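Local coordinates for protein amidohydrolase (Brucella melitensis biovar Abortus, PDB 4F0L) that is a metal-dependent amidohydrolase that probably acts as a deaminase and holds an iron(III) ion, at residues Y130-S144 with R183-L195. Sequence-based numbering, arbitrary orientation.
Sequences YLHHDCDGTPYANLS and RRFINDPERFARL
Arg-184 pushes its guanidinium into loop 130-144, which follows strand 122-129 of this TIM-barrel amidohydrolase. Arg-184 NE and NH2 grip the single carbonyl oxygen His-133 O side-on, NE at 2.7 Å, while Leu-131 CD1 lies over one face of the group and Cys-135 SG over the other. A bend at chi3 of Arg-184 (71°) turns the guanidinium back onto that carbonyl. The backbone runs the other way: Arg-184 O accepts from both His-132 N and His-133 N. Toward the metal, Tyr-130 sets its ring edge against the face of Phe-185 in a T-shaped pair, centroids 4.8 Å apart. On the helix side, Leu-195 CD2 sits over the His-132 ring, 3.8 Å from its centroid. His-133 NE2 donates a bifurcated hydrogen bond to Ile-186 O and Asn-187 OD1; both oxygens lie in the ring plane, both bonds are well off straight (130°), and NE2 stands above the amide plane of Asn-187. Further out, Arg-184 NH1 bonds to Ala-98 O and Met-101 O, His-132 NE2 to Val-166 O, and Tyr-130 meets the ring of His-67, an iron ligand. Arg-191 fixes the two acceptors of His-133 from the second shell: its NH2 bonds to Ile-186 O, and its NE reaches Asn-187 OD1 at 2.9 Å along a nearly straight N-H...O line (176°).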
loop_
_atom_site.group_PDB
_atom_site.type_symbol
_atom_site.label_atom_id
_atom_site.label_comp_id
_atom_site.label_asym_id
_atom_site.label_seq_id
_atom_site.Cartn_x
_atom_site.Cartn_y
_atom_site.Cartn_z
ATOM N N TYR B 130 23.378 -13.541 -1.608
ATOM C CA TYR B 130 24.330 -13.981 -0.577
ATOM C C TYR B 130 24.165 -15.412 -0.076
ATOM O O TYR B 130 24.892 -15.832 0.809
ATOM C CB TYR B 130 24.378 -13.005 0.612
ATOM C CG TYR B 130 23.103 -12.729 1.363
ATOM C CD1 TYR B 130 22.648 -13.588 2.358
ATOM C CD2 TYR B 130 22.403 -11.550 1.159
ATOM C CE1 TYR B 130 21.495 -13.307 3.082
ATOM C CE2 TYR B 130 21.258 -11.255 1.891
ATOM C CZ TYR B 130 20.814 -12.125 2.845
ATOM O OH TYR B 130 19.679 -11.825 3.562
ATOM N N LEU B 131 23.219 -16.152 -0.634
ATOM C CA LEU B 131 22.974 -17.497 -0.207
ATOM C C LEU B 131 23.815 -18.409 -1.095
ATOM O O LEU B 131 23.362 -18.865 -2.159
ATOM C CB LEU B 131 21.495 -17.802 -0.322
ATOM C CG LEU B 131 21.047 -19.182 0.107
ATOM C CD1 LEU B 131 21.489 -19.512 1.524
ATOM C CD2 LEU B 131 19.523 -19.269 -0.076
ATOM N N HIS B 132 25.061 -18.648 -0.669
ATOM C CA HIS B 132 26.059 -19.271 -1.541
ATOM C C HIS B 132 26.256 -20.746 -1.354
ATOM O O HIS B 132 26.210 -21.499 -2.316
ATOM C CB HIS B 132 27.419 -18.607 -1.358
ATOM C CG HIS B 132 27.454 -17.155 -1.742
ATOM N ND1 HIS B 132 27.081 -16.719 -2.965
ATOM C CD2 HIS B 132 27.894 -16.026 -1.034
ATOM C CE1 HIS B 132 27.264 -15.379 -3.029
ATOM N NE2 HIS B 132 27.739 -14.956 -1.843
ATOM N N HIS B 133 26.553 -21.165 -0.125
ATOM C CA HIS B 133 27.114 -22.485 0.111
ATOM C C HIS B 133 26.093 -23.462 0.627
ATOM O O HIS B 133 24.934 -23.112 0.848
ATOM C CB HIS B 133 28.303 -22.335 1.052
ATOM C CG HIS B 133 29.329 -21.340 0.549
ATOM N ND1 HIS B 133 29.879 -21.427 -0.678
ATOM C CD2 HIS B 133 29.912 -20.236 1.168
ATOM C CE1 HIS B 133 30.753 -20.410 -0.834
ATOM N NE2 HIS B 133 30.770 -19.691 0.295
ATOM N N ASP B 134 26.510 -24.700 0.850
ATOM C CA ASP B 134 25.578 -25.735 1.295
ATOM C C ASP B 134 25.166 -25.493 2.763
ATOM O O ASP B 134 25.627 -24.542 3.389
ATOM C CB ASP B 134 26.230 -27.092 1.016
ATOM C CG ASP B 134 25.262 -28.274 1.062
ATOM O OD1 ASP B 134 24.066 -28.124 1.403
ATOM O OD2 ASP B 134 25.753 -29.390 0.796
ATOM N N CYS B 135 24.266 -26.323 3.288
ATOM C CA CYS B 135 23.657 -26.081 4.609
ATOM C C CYS B 135 24.667 -26.089 5.775
ATOM O O CYS B 135 24.464 -25.396 6.758
ATOM C CB CYS B 135 22.505 -27.077 4.864
ATOM S SG CYS B 135 21.173 -26.913 3.642
ATOM N N ASP B 136 25.750 -26.856 5.649
ATOM C CA ASP B 136 26.789 -26.891 6.677
ATOM C C ASP B 136 27.873 -25.841 6.420
ATOM O O ASP B 136 28.865 -25.788 7.131
ATOM C CB ASP B 136 27.401 -28.312 6.842
ATOM C CG ASP B 136 28.045 -28.858 5.554
ATOM O OD1 ASP B 136 28.608 -28.084 4.756
ATOM O OD2 ASP B 136 27.989 -30.094 5.335
ATOM N N GLY B 137 27.688 -25.005 5.406
ATOM C CA GLY B 137 28.653 -23.954 5.110
ATOM C C GLY B 137 29.794 -24.398 4.220
ATOM O O GLY B 137 30.717 -23.621 3.984
ATOM N N THR B 138 29.720 -25.621 3.697
ATOM C CA THR B 138 30.707 -26.125 2.747
ATOM C C THR B 138 30.297 -25.712 1.332
ATOM O O THR B 138 29.125 -25.823 0.964
ATOM C CB THR B 138 30.812 -27.667 2.790
ATOM O OG1 THR B 138 31.137 -28.064 4.111
ATOM C CG2 THR B 138 31.890 -28.204 1.830
ATOM N N PRO B 139 31.265 -25.261 0.522
ATOM C CA PRO B 139 30.939 -24.918 -0.864
ATOM C C PRO B 139 30.351 -26.101 -1.628
ATOM O O PRO B 139 30.671 -27.261 -1.321
ATOM C CB PRO B 139 32.296 -24.527 -1.469
ATOM C CG PRO B 139 33.147 -24.134 -0.302
ATOM C CD PRO B 139 32.676 -24.971 0.857
ATOM N N TYR B 140 29.500 -25.815 -2.612
ATOM C CA TYR B 140 28.984 -26.873 -3.499
ATOM C C TYR B 140 30.076 -27.306 -4.450
ATOM O O TYR B 140 30.975 -26.536 -4.728
ATOM C CB TYR B 140 27.803 -26.368 -4.309
ATOM C CG TYR B 140 26.574 -26.138 -3.491
ATOM C CD1 TYR B 140 25.787 -27.214 -3.088
ATOM C CD2 TYR B 140 26.190 -24.863 -3.120
ATOM C CE1 TYR B 140 24.655 -27.014 -2.349
ATOM C CE2 TYR B 140 25.072 -24.661 -2.377
ATOM C CZ TYR B 140 24.313 -25.737 -2.002
ATOM O OH TYR B 140 23.190 -25.532 -1.265
ATOM N N ALA B 141 29.992 -28.535 -4.958
ATOM C CA ALA B 141 31.008 -29.037 -5.881
ATOM C C ALA B 141 31.139 -28.046 -7.049
ATOM O O ALA B 141 32.235 -27.743 -7.507
ATOM C CB ALA B 141 30.676 -30.455 -6.362
ATOM N N ASN B 142 30.014 -27.499 -7.490
ATOM C CA ASN B 142 30.009 -26.370 -8.415
ATOM C C ASN B 142 29.920 -25.094 -7.566
ATOM O O ASN B 142 28.875 -24.809 -6.959
ATOM C CB ASN B 142 28.811 -26.553 -9.348
ATOM C CG ASN B 142 28.531 -25.361 -10.176
ATOM O OD1 ASN B 142 29.448 -24.642 -10.594
ATOM N ND2 ASN B 142 27.233 -25.107 -10.416
ATOM N N LEU B 143 31.010 -24.334 -7.487
ATOM C CA LEU B 143 31.101 -23.227 -6.505
ATOM C C LEU B 143 29.922 -22.238 -6.593
ATOM O O LEU B 143 29.380 -21.783 -5.555
ATOM C CB LEU B 143 32.445 -22.498 -6.631
ATOM C CG LEU B 143 32.687 -21.301 -5.698
ATOM C CD1 LEU B 143 32.586 -21.678 -4.233
ATOM C CD2 LEU B 143 34.046 -20.689 -5.994
ATOM N N SER B 144 29.529 -21.907 -7.816
ATOM C CA SER B 144 28.489 -20.912 -8.062
ATOM C C SER B 144 27.086 -21.509 -8.148
ATOM O O SER B 144 26.150 -20.816 -8.588
ATOM C CB SER B 144 28.814 -20.095 -9.331
ATOM O OG SER B 144 28.764 -20.892 -10.517
ATOM N N ARG B 183 27.200 -18.956 8.084
ATOM C CA ARG B 183 28.082 -19.876 7.378
ATOM C C ARG B 183 27.813 -20.074 5.882
ATOM O O ARG B 183 28.745 -20.349 5.136
ATOM C CB ARG B 183 28.066 -21.242 8.052
ATOM C CG ARG B 183 26.735 -21.958 7.972
ATOM C CD ARG B 183 26.785 -23.236 8.794
ATOM N NE ARG B 183 25.488 -23.879 8.973
ATOM C CZ ARG B 183 24.621 -23.584 9.931
ATOM N NH1 ARG B 183 24.852 -22.628 10.834
ATOM N NH2 ARG B 183 23.496 -24.272 9.999
ATOM N N ARG B 184 26.572 -19.962 5.426
ATOM C CA ARG B 184 26.320 -20.152 3.984
ATOM C C ARG B 184 26.642 -18.909 3.147
ATOM O O ARG B 184 26.555 -18.963 1.923
ATOM C CB ARG B 184 24.868 -20.544 3.722
ATOM C CG ARG B 184 24.378 -21.707 4.560
ATOM C CD ARG B 184 23.019 -22.156 4.099
ATOM N NE ARG B 184 23.050 -22.839 2.798
ATOM C CZ ARG B 184 21.973 -23.283 2.148
ATOM N NH1 ARG B 184 20.759 -23.124 2.651
ATOM N NH2 ARG B 184 22.098 -23.938 1.004
ATOM N N PHE B 185 26.968 -17.788 3.814
ATOM C CA PHE B 185 27.144 -16.484 3.147
ATOM C C PHE B 185 28.605 -16.150 2.949
ATOM O O PHE B 185 28.934 -15.256 2.175
ATOM C CB PHE B 185 26.543 -15.338 3.976
ATOM C CG PHE B 185 25.133 -15.575 4.484
ATOM C CD1 PHE B 185 24.255 -16.407 3.826
ATOM C CD2 PHE B 185 24.705 -14.934 5.648
ATOM C CE1 PHE B 185 22.981 -16.618 4.300
ATOM C CE2 PHE B 185 23.427 -15.141 6.146
ATOM C CZ PHE B 185 22.570 -15.990 5.469
ATOM N N ILE B 186 29.467 -16.860 3.664
ATOM C CA ILE B 186 30.851 -16.458 3.902
ATOM C C ILE B 186 31.750 -16.776 2.715
ATOM O O ILE B 186 31.644 -17.839 2.126
ATOM C CB ILE B 186 31.402 -17.216 5.154
ATOM C CG1 ILE B 186 30.660 -16.798 6.408
ATOM C CG2 ILE B 186 32.912 -17.049 5.351
ATOM C CD1 ILE B 186 31.121 -17.568 7.640
ATOM N N ASN B 187 32.628 -15.847 2.371
ATOM C CA ASN B 187 33.765 -16.132 1.503
ATOM C C ASN B 187 34.942 -15.298 1.941
ATOM O O ASN B 187 34.762 -14.256 2.583
ATOM C CB ASN B 187 33.474 -15.794 0.033
ATOM C CG ASN B 187 32.542 -16.765 -0.608
ATOM O OD1 ASN B 187 32.887 -17.935 -0.794
ATOM N ND2 ASN B 187 31.346 -16.282 -1.005
ATOM N N ASP B 188 36.146 -15.723 1.554
ATOM C CA ASP B 188 37.301 -14.823 1.552
ATOM C C ASP B 188 37.481 -14.275 0.127
ATOM O O ASP B 188 36.783 -14.728 -0.803
ATOM C CB ASP B 188 38.560 -15.504 2.125
ATOM C CG ASP B 188 39.064 -16.671 1.283
ATOM O OD1 ASP B 188 38.690 -16.818 0.105
ATOM O OD2 ASP B 188 39.902 -17.432 1.794
ATOM N N PRO B 189 38.372 -13.275 -0.053
ATOM C CA PRO B 189 38.377 -12.599 -1.362
ATOM C C PRO B 189 38.775 -13.553 -2.488
ATOM O O PRO B 189 38.259 -13.445 -3.601
ATOM C CB PRO B 189 39.407 -11.489 -1.175
ATOM C CG PRO B 189 39.341 -11.183 0.285
ATOM C CD PRO B 189 39.181 -12.534 0.931
ATOM N N GLU B 190 39.641 -14.506 -2.168
ATOM C CA GLU B 190 40.063 -15.473 -3.145
ATOM C C GLU B 190 38.897 -16.373 -3.593
ATOM O O GLU B 190 38.676 -16.552 -4.794
ATOM C CB GLU B 190 41.201 -16.329 -2.587
ATOM C CG GLU B 190 41.819 -17.263 -3.619
ATOM C CD GLU B 190 41.124 -18.619 -3.706
ATOM O OE1 GLU B 190 40.315 -18.983 -2.795
ATOM O OE2 GLU B 190 41.383 -19.329 -4.721
ATOM N N ARG B 191 38.177 -16.960 -2.632
ATOM C CA ARG B 191 37.068 -17.832 -3.002
ATOM C C ARG B 191 35.940 -17.029 -3.646
ATOM O O ARG B 191 35.244 -17.536 -4.531
ATOM C CB ARG B 191 36.536 -18.626 -1.817
ATOM C CG ARG B 191 35.544 -19.707 -2.230
ATOM C CD ARG B 191 35.335 -20.723 -1.111
ATOM N NE ARG B 191 34.520 -20.159 -0.042
ATOM C CZ ARG B 191 34.462 -20.620 1.208
ATOM N NH1 ARG B 191 35.202 -21.655 1.578
ATOM N NH2 ARG B 191 33.678 -20.017 2.105
ATOM N N PHE B 192 35.801 -15.763 -3.238
ATOM C CA PHE B 192 34.848 -14.870 -3.875
ATOM C C PHE B 192 35.181 -14.621 -5.356
ATOM O O PHE B 192 34.264 -14.655 -6.187
ATOM C CB PHE B 192 34.722 -13.532 -3.119
ATOM C CG PHE B 192 33.670 -12.623 -3.685
ATOM C CD1 PHE B 192 32.320 -12.845 -3.419
ATOM C CD2 PHE B 192 34.012 -11.562 -4.502
ATOM C CE1 PHE B 192 31.333 -12.020 -3.961
ATOM C CE2 PHE B 192 33.023 -10.729 -5.042
ATOM C CZ PHE B 192 31.689 -10.965 -4.776
ATOM N N ALA B 193 36.454 -14.327 -5.675
ATOM C CA ALA B 193 36.855 -14.138 -7.093
ATOM C C ALA B 193 36.517 -15.400 -7.913
ATOM O O ALA B 193 35.990 -15.315 -9.020
ATOM C CB ALA B 193 38.352 -13.788 -7.238
ATOM N N ARG B 194 36.811 -16.572 -7.375
ATOM C CA ARG B 194 36.482 -17.811 -8.065
ATOM C C ARG B 194 34.953 -17.960 -8.267
ATOM O O ARG B 194 34.502 -18.427 -9.286
ATOM C CB ARG B 194 37.065 -19.005 -7.316
ATOM C CG ARG B 194 38.573 -19.187 -7.512
ATOM C CD ARG B 194 39.058 -20.560 -7.040
ATOM N NE ARG B 194 39.088 -20.621 -5.583
ATOM C CZ ARG B 194 38.331 -21.421 -4.816
ATOM N NH1 ARG B 194 38.466 -21.343 -3.491
ATOM N NH2 ARG B 194 37.449 -22.292 -5.334
ATOM N N LEU B 195 34.157 -17.513 -7.304
ATOM C CA LEU B 195 32.699 -17.579 -7.441
ATOM C C LEU B 195 32.231 -16.634 -8.548
ATOM O O LEU B 195 31.410 -17.016 -9.395
ATOM C CB LEU B 195 32.042 -17.207 -6.114
ATOM C CG LEU B 195 30.511 -17.081 -6.105
ATOM C CD1 LEU B 195 29.888 -18.445 -6.219
ATOM C CD2 LEU B 195 30.090 -16.387 -4.834
HETATM O O HOH W 1 31.041 -21.243 5.233
#